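Local coordinates for protein ATP phosphoribosyltransferase regulatory subunit (Thermotoga maritima, PDB 1USY) that is probably required for the first step of histidine biosynthesis and may let histidine exert feedback control over ATP phosphoribosyltransferase activity, at residues Lys144-His147 with Glu148-Asn152; Glu255-Asn259 with Gly260-Val264; Leu199-Arg202 with Glu203-Ser207; Thr132-Tyr135 with Glu136-Lys140. All coordinates share one frame; numbering follows the deposited sequence.

Contact 1. Residues Lys144-His147 with Glu148-Asn152; sequences KDLH and EKVLN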
loop_
_atom_site.group_PDB
_atom_site.type_symbol
_atom_site.label_atom_id
_atom_site.label_comp_id
_atom_site.label_asym_id
_atom_site.label_seq_id
_atom_site.Cartn_x
_atom_site.Cartn_y
_atom_site.Cartn_z
ATOM N N LYS B 144 24.745 35.452 -13.361
ATOM C CA LYS B 144 24.069 34.627 -12.333
ATOM C C LYS B 144 23.132 33.525 -12.850
ATOM O O LYS B 144 23.404 32.347 -12.649
ATOM C CB LYS B 144 23.318 35.509 -11.315
ATOM C CG LYS B 144 24.167 36.042 -10.165
ATOM C CD LYS B 144 24.101 35.140 -8.936
ATOM C CE LYS B 144 25.460 35.022 -8.240
ATOM N NZ LYS B 144 25.720 36.158 -7.309
ATOM N N ASP B 145 22.023 33.906 -13.487
ATOM C CA ASP B 145 21.070 32.913 -14.004
ATOM C C ASP B 145 21.357 32.601 -15.485
ATOM O O ASP B 145 20.492 32.659 -16.371
ATOM C CB ASP B 145 19.611 33.303 -13.726
ATOM C CG ASP B 145 19.404 34.782 -13.739
ATOM O OD1 ASP B 145 18.826 35.318 -12.760
ATOM O OD2 ASP B 145 19.800 35.499 -14.689
ATOM N N LEU B 146 22.629 32.309 -15.703
ATOM C CA LEU B 146 23.143 31.668 -16.885
ATOM C C LEU B 146 24.005 30.505 -16.377
ATOM O O LEU B 146 24.587 29.773 -17.165
ATOM C CB LEU B 146 23.989 32.656 -17.680
ATOM C CG LEU B 146 23.842 32.844 -19.186
ATOM C CD1 LEU B 146 25.060 33.580 -19.703
ATOM C CD2 LEU B 146 23.711 31.494 -19.886
ATOM N N HIS B 147 24.049 30.330 -15.051
ATOM C CA HIS B 147 24.836 29.277 -14.405
ATOM C C HIS B 147 24.255 27.901 -14.604
ATOM O O HIS B 147 24.838 27.101 -15.325
ATOM C CB HIS B 147 25.050 29.528 -12.905
ATOM C CG HIS B 147 25.938 30.693 -12.605
ATOM N ND1 HIS B 147 26.300 31.034 -11.321
ATOM C CD2 HIS B 147 26.503 31.624 -13.417
ATOM C CE1 HIS B 147 27.053 32.120 -11.354
ATOM N NE2 HIS B 147 27.195 32.495 -12.613
ATOM N N GLU B 148 23.134 27.623 -13.939
ATOM C CA GLU B 148 22.524 26.289 -13.943
ATOM C C GLU B 148 21.896 26.107 -15.294
ATOM O O GLU B 148 20.667 26.144 -15.428
ATOM C CB GLU B 148 21.459 26.156 -12.843
ATOM C CG GLU B 148 21.723 25.064 -11.802
ATOM C CD GLU B 148 20.660 25.020 -10.698
ATOM O OE1 GLU B 148 19.755 25.888 -10.682
ATOM O OE2 GLU B 148 20.723 24.111 -9.830
ATOM N N LYS B 149 22.776 25.959 -16.283
ATOM C CA LYS B 149 22.491 25.866 -17.712
ATOM C C LYS B 149 23.816 25.723 -18.429
ATOM O O LYS B 149 24.034 24.722 -19.129
ATOM C CB LYS B 149 21.800 27.074 -18.278
ATOM C CG LYS B 149 21.600 26.942 -19.771
ATOM C CD LYS B 149 21.720 28.267 -20.469
ATOM C CE LYS B 149 22.149 28.076 -21.923
ATOM N NZ LYS B 149 21.033 27.615 -22.804
ATOM N N VAL B 150 24.720 26.696 -18.254
ATOM C CA VAL B 150 26.091 26.370 -18.632
ATOM C C VAL B 150 26.617 25.174 -17.831
ATOM O O VAL B 150 27.501 24.482 -18.304
ATOM C CB VAL B 150 27.121 27.545 -18.710
ATOM C CG1 VAL B 150 26.473 28.853 -19.188
ATOM C CG2 VAL B 150 27.928 27.676 -17.435
ATOM N N LEU B 151 26.030 24.852 -16.683
ATOM C CA LEU B 151 26.423 23.573 -16.087
ATOM C C LEU B 151 25.868 22.392 -16.913
ATOM O O LEU B 151 26.613 21.446 -17.229
ATOM C CB LEU B 151 26.114 23.482 -14.591
ATOM C CG LEU B 151 26.935 24.420 -13.690
ATOM C CD1 LEU B 151 26.181 24.728 -12.396
ATOM C CD2 LEU B 151 28.365 23.902 -13.402
ATOM N N ASN B 152 24.601 22.495 -17.328
ATOM C CA ASN B 152 23.978 21.431 -18.098
ATOM C C ASN B 152 24.761 21.187 -19.395
ATOM O O ASN B 152 24.958 20.034 -19.828
ATOM C CB ASN B 152 22.494 21.711 -18.392
ATOM C CG ASN B 152 21.581 21.345 -17.217
ATOM O OD1 ASN B 152 21.865 21.680 -16.060
ATOM N ND2 ASN B 152 20.472 20.660 -17.510
#

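Contact 2. Residues Glu255-Asn259 with Gly260-Val264; sequences EYTVN and GEKGV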
loop_
_atom_site.group_PDB
_atom_site.type_symbol
_atom_site.label_atom_id
_atom_site.label_comp_id
_atom_site.label_asym_id
_atom_site.label_seq_id
_atom_site.Cartn_x
_atom_site.Cartn_y
_atom_site.Cartn_z
ATOM N N GLU B 255 35.046 12.077 -3.119
ATOM C CA GLU B 255 34.993 12.839 -1.882
ATOM C C GLU B 255 33.659 13.589 -1.760
ATOM O O GLU B 255 33.095 14.057 -2.760
ATOM C CB GLU B 255 36.157 13.812 -1.840
ATOM C CG GLU B 255 37.506 13.113 -1.716
ATOM C CD GLU B 255 38.712 14.059 -1.802
ATOM O OE1 GLU B 255 39.795 13.676 -1.323
ATOM O OE2 GLU B 255 38.602 15.165 -2.369
ATOM N N TYR B 256 33.170 13.704 -0.523
ATOM C CA TYR B 256 31.896 14.358 -0.229
ATOM C C TYR B 256 31.922 14.984 1.142
ATOM O O TYR B 256 32.726 14.608 2.001
ATOM C CB TYR B 256 30.735 13.367 -0.299
ATOM C CG TYR B 256 30.940 12.122 0.544
ATOM C CD1 TYR B 256 30.473 12.069 1.860
ATOM C CD2 TYR B 256 31.609 10.997 0.030
ATOM C CE1 TYR B 256 30.659 10.927 2.647
ATOM C CE2 TYR B 256 31.809 9.854 0.818
ATOM C CZ TYR B 256 31.321 9.836 2.130
ATOM O OH TYR B 256 31.470 8.735 2.926
ATOM N N THR B 257 31.011 15.932 1.339
ATOM C CA THR B 257 30.792 16.588 2.625
ATOM C C THR B 257 29.344 16.412 3.098
ATOM O O THR B 257 28.402 16.684 2.342
ATOM C CB THR B 257 31.126 18.080 2.488
ATOM O OG1 THR B 257 32.516 18.206 2.197
ATOM C CG2 THR B 257 31.002 18.793 3.810
ATOM N N VAL B 258 29.158 15.958 4.339
ATOM C CA VAL B 258 27.814 15.972 4.957
ATOM C C VAL B 258 27.865 16.718 6.273
ATOM O O VAL B 258 28.218 16.154 7.307
ATOM C CB VAL B 258 27.171 14.549 5.172
ATOM C CG1 VAL B 258 25.668 14.673 5.490
ATOM C CG2 VAL B 258 27.385 13.632 3.964
ATOM N N ASN B 259 27.496 17.996 6.219
ATOM C CA ASN B 259 27.533 18.891 7.383
ATOM C C ASN B 259 28.895 18.967 8.097
ATOM O O ASN B 259 29.079 18.365 9.166
ATOM C CB ASN B 259 26.418 18.511 8.373
ATOM C CG ASN B 259 25.043 18.539 7.734
ATOM O OD1 ASN B 259 24.409 19.599 7.625
ATOM N ND2 ASN B 259 24.581 17.378 7.290
ATOM N N GLY B 260 29.837 19.703 7.503
ATOM C CA GLY B 260 31.181 19.872 8.053
ATOM C C GLY B 260 31.936 18.562 8.228
ATOM O O GLY B 260 32.992 18.507 8.885
ATOM N N GLU B 261 31.370 17.520 7.623
ATOM C CA GLU B 261 31.860 16.159 7.684
ATOM C C GLU B 261 32.369 15.663 6.326
ATOM O O GLU B 261 31.583 15.383 5.404
ATOM C CB GLU B 261 30.729 15.249 8.141
ATOM C CG GLU B 261 30.461 15.326 9.626
ATOM C CD GLU B 261 30.777 14.014 10.309
ATOM O OE1 GLU B 261 30.109 13.001 9.977
ATOM O OE2 GLU B 261 31.701 13.989 11.158
ATOM N N LYS B 262 33.683 15.517 6.235
ATOM C CA LYS B 262 34.314 14.987 5.034
ATOM C C LYS B 262 34.421 13.456 5.035
ATOM O O LYS B 262 34.975 12.877 5.959
ATOM C CB LYS B 262 35.709 15.604 4.881
ATOM C CG LYS B 262 35.707 17.049 4.430
ATOM C CD LYS B 262 36.449 17.911 5.432
ATOM C CE LYS B 262 37.372 18.906 4.774
ATOM N NZ LYS B 262 37.465 20.083 5.684
ATOM N N GLY B 263 33.926 12.821 3.976
ATOM C CA GLY B 263 34.161 11.400 3.742
ATOM C C GLY B 263 34.486 11.086 2.295
ATOM O O GLY B 263 34.345 11.947 1.451
ATOM N N VAL B 264 34.944 9.862 2.023
ATOM C CA VAL B 264 35.167 9.357 0.666
ATOM C C VAL B 264 34.561 7.982 0.598
ATOM O O VAL B 264 34.510 7.259 1.605
ATOM C CB VAL B 264 36.638 9.026 0.349
ATOM C CG1 VAL B 264 37.017 9.399 -1.101
ATOM C CG2 VAL B 264 37.588 9.496 1.399
#

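Contact 3. Residues Leu199-Arg202 with Glu203-Ser207; sequences LSVR and EDLLS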
loop_
_atom_site.group_PDB
_atom_site.type_symbol
_atom_site.label_atom_id
_atom_site.label_comp_id
_atom_site.label_asym_id
_atom_site.label_seq_id
_atom_site.Cartn_x
_atom_site.Cartn_y
_atom_site.Cartn_z
ATOM N N LEU B 199 44.540 26.176 -7.350
ATOM C CA LEU B 199 45.748 25.485 -6.906
ATOM C C LEU B 199 45.462 24.158 -6.224
ATOM O O LEU B 199 45.944 23.116 -6.666
ATOM C CB LEU B 199 46.574 26.399 -5.995
ATOM C CG LEU B 199 47.771 25.815 -5.243
ATOM C CD1 LEU B 199 48.964 25.678 -6.186
ATOM C CD2 LEU B 199 48.135 26.667 -3.994
ATOM N N SER B 200 44.670 24.206 -5.156
ATOM C CA SER B 200 44.304 23.005 -4.401
ATOM C C SER B 200 43.644 21.927 -5.274
ATOM O O SER B 200 43.886 20.741 -5.068
ATOM C CB SER B 200 43.404 23.369 -3.231
ATOM O OG SER B 200 42.239 24.005 -3.714
ATOM N N VAL B 201 42.836 22.336 -6.249
ATOM C CA VAL B 201 42.240 21.397 -7.217
ATOM C C VAL B 201 43.350 20.664 -7.998
ATOM O O VAL B 201 43.375 19.421 -8.072
ATOM C CB VAL B 201 41.243 22.140 -8.154
ATOM C CG1 VAL B 201 40.788 21.290 -9.324
ATOM C CG2 VAL B 201 40.046 22.620 -7.354
ATOM N N ARG B 202 44.284 21.448 -8.522
ATOM C CA ARG B 202 45.417 20.924 -9.291
ATOM C C ARG B 202 46.337 19.961 -8.497
ATOM O O ARG B 202 46.725 18.921 -9.027
ATOM C CB ARG B 202 46.214 22.082 -9.903
ATOM C CG ARG B 202 47.183 21.689 -11.047
ATOM C CD ARG B 202 48.359 22.663 -11.206
ATOM N NE ARG B 202 47.903 24.057 -11.280
ATOM C CZ ARG B 202 47.313 24.588 -12.357
ATOM N NH1 ARG B 202 47.115 23.857 -13.447
ATOM N NH2 ARG B 202 46.911 25.848 -12.350
ATOM N N GLU B 203 46.667 20.288 -7.247
ATOM C CA GLU B 203 47.455 19.388 -6.387
ATOM C C GLU B 203 46.755 18.047 -6.149
ATOM O O GLU B 203 47.387 16.974 -6.152
ATOM C CB GLU B 203 47.753 20.022 -5.030
ATOM C CG GLU B 203 47.938 21.518 -5.043
ATOM C CD GLU B 203 49.193 21.931 -5.786
ATOM O OE1 GLU B 203 49.063 22.421 -6.935
ATOM O OE2 GLU B 203 50.311 21.769 -5.224
ATOM N N ASP B 204 45.452 18.125 -5.919
ATOM C CA ASP B 204 44.624 16.935 -5.762
ATOM C C ASP B 204 44.590 16.058 -7.018
ATOM O O ASP B 204 44.839 14.856 -6.934
ATOM C CB ASP B 204 43.216 17.328 -5.341
ATOM C CG ASP B 204 43.131 17.586 -3.869
ATOM O OD1 ASP B 204 42.065 18.029 -3.390
ATOM O OD2 ASP B 204 44.105 17.373 -3.117
ATOM N N LEU B 205 44.280 16.653 -8.167
ATOM C CA LEU B 205 44.318 15.905 -9.427
ATOM C C LEU B 205 45.728 15.281 -9.686
ATOM O O LEU B 205 45.830 14.112 -10.019
ATOM C CB LEU B 205 43.878 16.792 -10.602
ATOM C CG LEU B 205 42.383 17.088 -10.621
ATOM C CD1 LEU B 205 42.051 18.267 -11.503
ATOM C CD2 LEU B 205 41.628 15.867 -11.098
ATOM N N LEU B 206 46.790 16.063 -9.468
ATOM C CA LEU B 206 48.155 15.653 -9.747
ATOM C C LEU B 206 48.596 14.490 -8.880
ATOM O O LEU B 206 49.338 13.616 -9.316
ATOM C CB LEU B 206 49.127 16.818 -9.510
ATOM C CG LEU B 206 49.600 17.799 -10.596
ATOM C CD1 LEU B 206 50.672 18.762 -10.008
ATOM C CD2 LEU B 206 50.168 17.095 -11.814
ATOM N N SER B 207 48.158 14.489 -7.635
ATOM C CA SER B 207 48.608 13.465 -6.698
ATOM C C SER B 207 47.820 12.170 -6.945
ATOM O O SER B 207 48.365 11.063 -6.826
ATOM C CB SER B 207 48.486 13.967 -5.254
ATOM O OG SER B 207 48.388 12.871 -4.348
#

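Contact 4. Residues Thr132-Tyr135 with Glu136-Lys140; sequences TGVY and EDLLK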
loop_
_atom_site.group_PDB
_atom_site.type_symbol
_atom_site.label_atom_id
_atom_site.label_comp_id
_atom_site.label_asym_id
_atom_site.label_seq_id
_atom_site.Cartn_x
_atom_site.Cartn_y
_atom_site.Cartn_z
ATOM N N THR B 132 35.403 18.406 -8.227
ATOM C CA THR B 132 34.207 19.191 -8.144
ATOM C C THR B 132 34.552 20.661 -7.853
ATOM O O THR B 132 33.732 21.549 -8.069
ATOM C CB THR B 132 33.391 18.546 -7.040
ATOM O OG1 THR B 132 32.000 18.736 -7.266
ATOM C CG2 THR B 132 33.666 19.172 -5.725
ATOM N N GLY B 133 35.785 20.921 -7.399
ATOM C CA GLY B 133 36.224 22.266 -7.040
ATOM C C GLY B 133 36.527 23.162 -8.236
ATOM O O GLY B 133 36.934 24.295 -8.081
ATOM N N VAL B 134 36.296 22.658 -9.439
ATOM C CA VAL B 134 36.533 23.433 -10.653
ATOM C C VAL B 134 35.400 24.435 -10.985
ATOM O O VAL B 134 35.633 25.463 -11.617
ATOM C CB VAL B 134 36.842 22.486 -11.868
ATOM C CG1 VAL B 134 35.746 21.462 -12.082
ATOM C CG2 VAL B 134 37.040 23.268 -13.138
ATOM N N TYR B 135 34.187 24.142 -10.543
ATOM C CA TYR B 135 33.019 24.846 -11.061
ATOM C C TYR B 135 32.833 26.271 -10.554
ATOM O O TYR B 135 32.556 27.160 -11.356
ATOM C CB TYR B 135 31.750 23.994 -10.895
ATOM C CG TYR B 135 31.877 22.683 -11.613
ATOM C CD1 TYR B 135 31.690 21.469 -10.957
ATOM C CD2 TYR B 135 32.224 22.664 -12.960
ATOM C CE1 TYR B 135 31.839 20.235 -11.650
ATOM C CE2 TYR B 135 32.387 21.471 -13.659
ATOM C CZ TYR B 135 32.203 20.269 -13.005
ATOM O OH TYR B 135 32.362 19.131 -13.741
ATOM N N GLU B 136 33.002 26.474 -9.244
ATOM C CA GLU B 136 32.860 27.786 -8.608
ATOM C C GLU B 136 33.734 28.790 -9.343
ATOM O O GLU B 136 33.275 29.865 -9.761
ATOM C CB GLU B 136 33.318 27.733 -7.143
ATOM C CG GLU B 136 32.228 28.018 -6.108
ATOM C CD GLU B 136 32.412 27.276 -4.770
ATOM O OE1 GLU B 136 33.065 26.192 -4.730
ATOM O OE2 GLU B 136 31.887 27.772 -3.742
ATOM N N ASP B 137 34.996 28.399 -9.508
ATOM C CA ASP B 137 36.002 29.199 -10.172
ATOM C C ASP B 137 35.620 29.494 -11.600
ATOM O O ASP B 137 35.861 30.583 -12.081
ATOM C CB ASP B 137 37.333 28.467 -10.145
ATOM C CG ASP B 137 38.431 29.246 -10.834
ATOM O OD1 ASP B 137 39.056 28.665 -11.766
ATOM O OD2 ASP B 137 38.712 30.437 -10.520
ATOM N N LEU B 138 35.026 28.522 -12.272
ATOM C CA LEU B 138 34.556 28.729 -13.647
ATOM C C LEU B 138 33.295 29.630 -13.759
ATOM O O LEU B 138 33.165 30.409 -14.692
ATOM C CB LEU B 138 34.302 27.377 -14.336
ATOM C CG LEU B 138 35.291 26.787 -15.356
ATOM C CD1 LEU B 138 34.633 25.667 -16.088
ATOM C CD2 LEU B 138 35.818 27.805 -16.365
ATOM N N LEU B 139 32.393 29.539 -12.750
ATOM C CA LEU B 139 31.038 30.096 -12.860
ATOM C C LEU B 139 31.092 31.616 -12.803
ATOM O O LEU B 139 30.776 32.308 -13.775
ATOM C CB LEU B 139 30.153 29.587 -11.747
ATOM C CG LEU B 139 29.111 28.559 -12.209
ATOM C CD1 LEU B 139 29.237 28.175 -13.702
ATOM C CD2 LEU B 139 29.216 27.262 -11.407
ATOM N N LYS B 140 31.486 32.223 -11.678
ATOM C CA LYS B 140 31.532 33.674 -11.753
ATOM C C LYS B 140 32.817 34.142 -12.495
ATOM O O LYS B 140 33.965 33.866 -12.081
ATOM C CB LYS B 140 31.421 34.430 -10.456
ATOM C CG LYS B 140 30.793 35.827 -10.742
ATOM C CD LYS B 140 29.538 35.760 -11.650
ATOM C CE LYS B 140 28.296 35.298 -10.894
ATOM N NZ LYS B 140 28.073 36.061 -9.660
#

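Contact 1. Residues Lys144-His147 with Glu148-Asn152
Leu146 holds the N-cap of helix 147-156, and the contact is the opening turn of that helix. Leu146 O accepts from Val150 N at 3.3 Å, with the N-H aimed fairly straight at it (162°). One step further on, Leu151 N bonds to His147 O at 2.9 Å. Within both spans an inverse gamma turn centred on Glu148 brings Lys149 N to His147 O as well, giving this oxygen two donors and making the turn irregular. Outside, methyl CD2 of Leu146 is shared by two neighbours: it meets Lys149 CD at 3.8 Å and Val150 CG1 at 3.9 Å, the leucine and valine side chains crossing at about a right angle. An alanine at Val150 would remove both methyls and would probably leave CD2 of Leu146 with a gap on that side and with less to hold its rotation. The imidazole of His147 has Lys144 O over one face, near its rim, and its NE2 is hydrogen-bonded to Ile142 O. In the fold, Val150 wedges between two helices, touching Leu139 of helix 135-139 and Leu165 of helix 159-168; Leu146 and Lys149 also rest on Leu165, while Leu151 reaches Tyr135 and Leu139.

Contact 2. Residues Glu255-Asn259 with Gly260-Val264
Tyr256 and Gly263 form the hydrogen-bonded pair of an antiparallel beta hairpin made by strands 248-257 and 262-269. Tyr256 N gives its hydrogen to Gly263 O at 2.9 Å, and Gly263 N returns one to Tyr256 O at 2.9 Å and nearly straight, 165°. Closing the loop, Val258 N donates to Glu261 O at 2.7 Å; the two residues enclosed, Asn259 and Gly260, both have positive phi, and the two-residue loop resembles a distorted type I' turn. On either side of the Tyr256-Gly263 pair come the non-hydrogen-bonded pairs Glu255-Val264, where Glu255 CG lies alongside Val264 CG1 at 3.8 Å, and Thr257-Lys262.

The phenol ring of Tyr256 is folded across the hairpin partner: with CG between the backbone N and the carbonyl carbon (chi1 52°), the ring covers Gly263, whose CA makes a CH-pi contact 3.9 Å from the ring centroid. Gly263, lacking a side chain, lets the ring come down on its backbone. The polar ends find their mates beyond the hairpin: Tyr256 OH is hydrogen-bonded to Glu96 OE1, the buried Glu255 carboxylate splits its oxygens between Ser106 OG and Leu237 N, and Glu261 OE2 forms a salt bridge with Arg62. The two strands lie next to each other inside the mixed sheet, between strands 237-243 and 86-98, in what the family identifies as a class-II aminoacyl-tRNA synthetase-like catalytic-domain fold, and helix 54-63 meets Tyr256 and Val258 through Leu59.

Contact 3. Residues Leu199-Arg202 with Glu203-Ser207
Val201 runs side by side with Leu205, its methyl CG1 3.9 Å from Leu205 CD1, both side chains pointing the same way one turn apart. Val201 CG1 stands anti to the backbone N (chi1 170°), which sets it beside its own carbonyl carbon, on the side where the next turn begins. The carbonyl between them is engaged as well: Leu205 N donates to Val201 O at 2.9 Å, almost straight at 174°. This is the first part of alpha-helix 199-215, and the i to i+4 ladder is complete here, with Glu203 N bonded to Leu199 O, Asp204 N to Ser200 O and Leu206 N to Arg202 O. On the solvent side Glu203 doubles back over the start of the helix; its chain bends at chi2 and brings OE1 to 3.3 Å from Leu199 CD1, the two side chains crossing obliquely. Arg202 NE stays 4.8 Å from Glu203 OE1, too far for their charged atoms to touch. Its guanidinium turns instead to the preceding loop, where NH1 is hydrogen-bonded to both Leu192 O and Met195 O. Val201 and Asp204 rest on His131 and Leu205 on Ile129, both of strand 125-131, and Asp204 also touches Leu103 of helix 103-120.

Contact 4. Residues Thr132-Tyr135 with Glu136-Lys140
Leu139 folds back over the carbonyl of Tyr135, one turn earlier in the chain. Its CB lies 3.4 Å from Tyr135 O, and CG follows at 3.8 Å from the same oxygen. At the fork the two methyls part company: CD1 is 4.2 Å from Tyr135 O, whereas CD2 comes to 3.3 Å from it and also meets Tyr135 CB at 4.2 Å. The oxygen beneath accepts from Leu139 N at 2.8 Å, although the bond is well bent, 131° at the hydrogen. These residues make the short helix 135-139, which starts soon after strand 125-131 ends; a further bond runs from Leu138 N to Val134 O, 3.2 Å. An alanine in place of Leu139 would probably open a gap beside Tyr135 CB and strip helix 147-156 of the methyls that its His147, Val150 and Leu151 lean on. With CG anti to the carbonyl carbon (chi1 -59°), the ring of Tyr135 lies over Val134, whose CG1 sits above the centre of one face, 3.6 Å from the ring plane of Tyr135. At the far end Tyr135 OH is hydrogen-bonded to Leu225 O. On another flank Leu138 packs against Arg175 and Ile179 of helix 174-185, and Asp137 OD1 forms a salt bridge with Arg175 NH2.

Contacts 1 and 4 lie on consecutive helices, their centres about 12 Å apart, and touch directly: His147 CE1 is 3.4 Å from Lys140 CE, and Val150 CG2 is 4.0 Å from Leu139 CD1. Contact 4 also meets contact 3, whose Val201 CG2 sits 3.6 Å from Gly133 O, so 132-140 stands between the other two helical turns. The hairpin of contact 2 touches none of them, its nearest atoms being about 5 Å from contact 3 and 6 Å from contact 4. The side chain of Lys149 in contact 1 comes within about 6 Å of a bound histidine; residues that line a histidine pocket in this protein include Lys157, Leu159, Ile180, Ile184 and Tyr185.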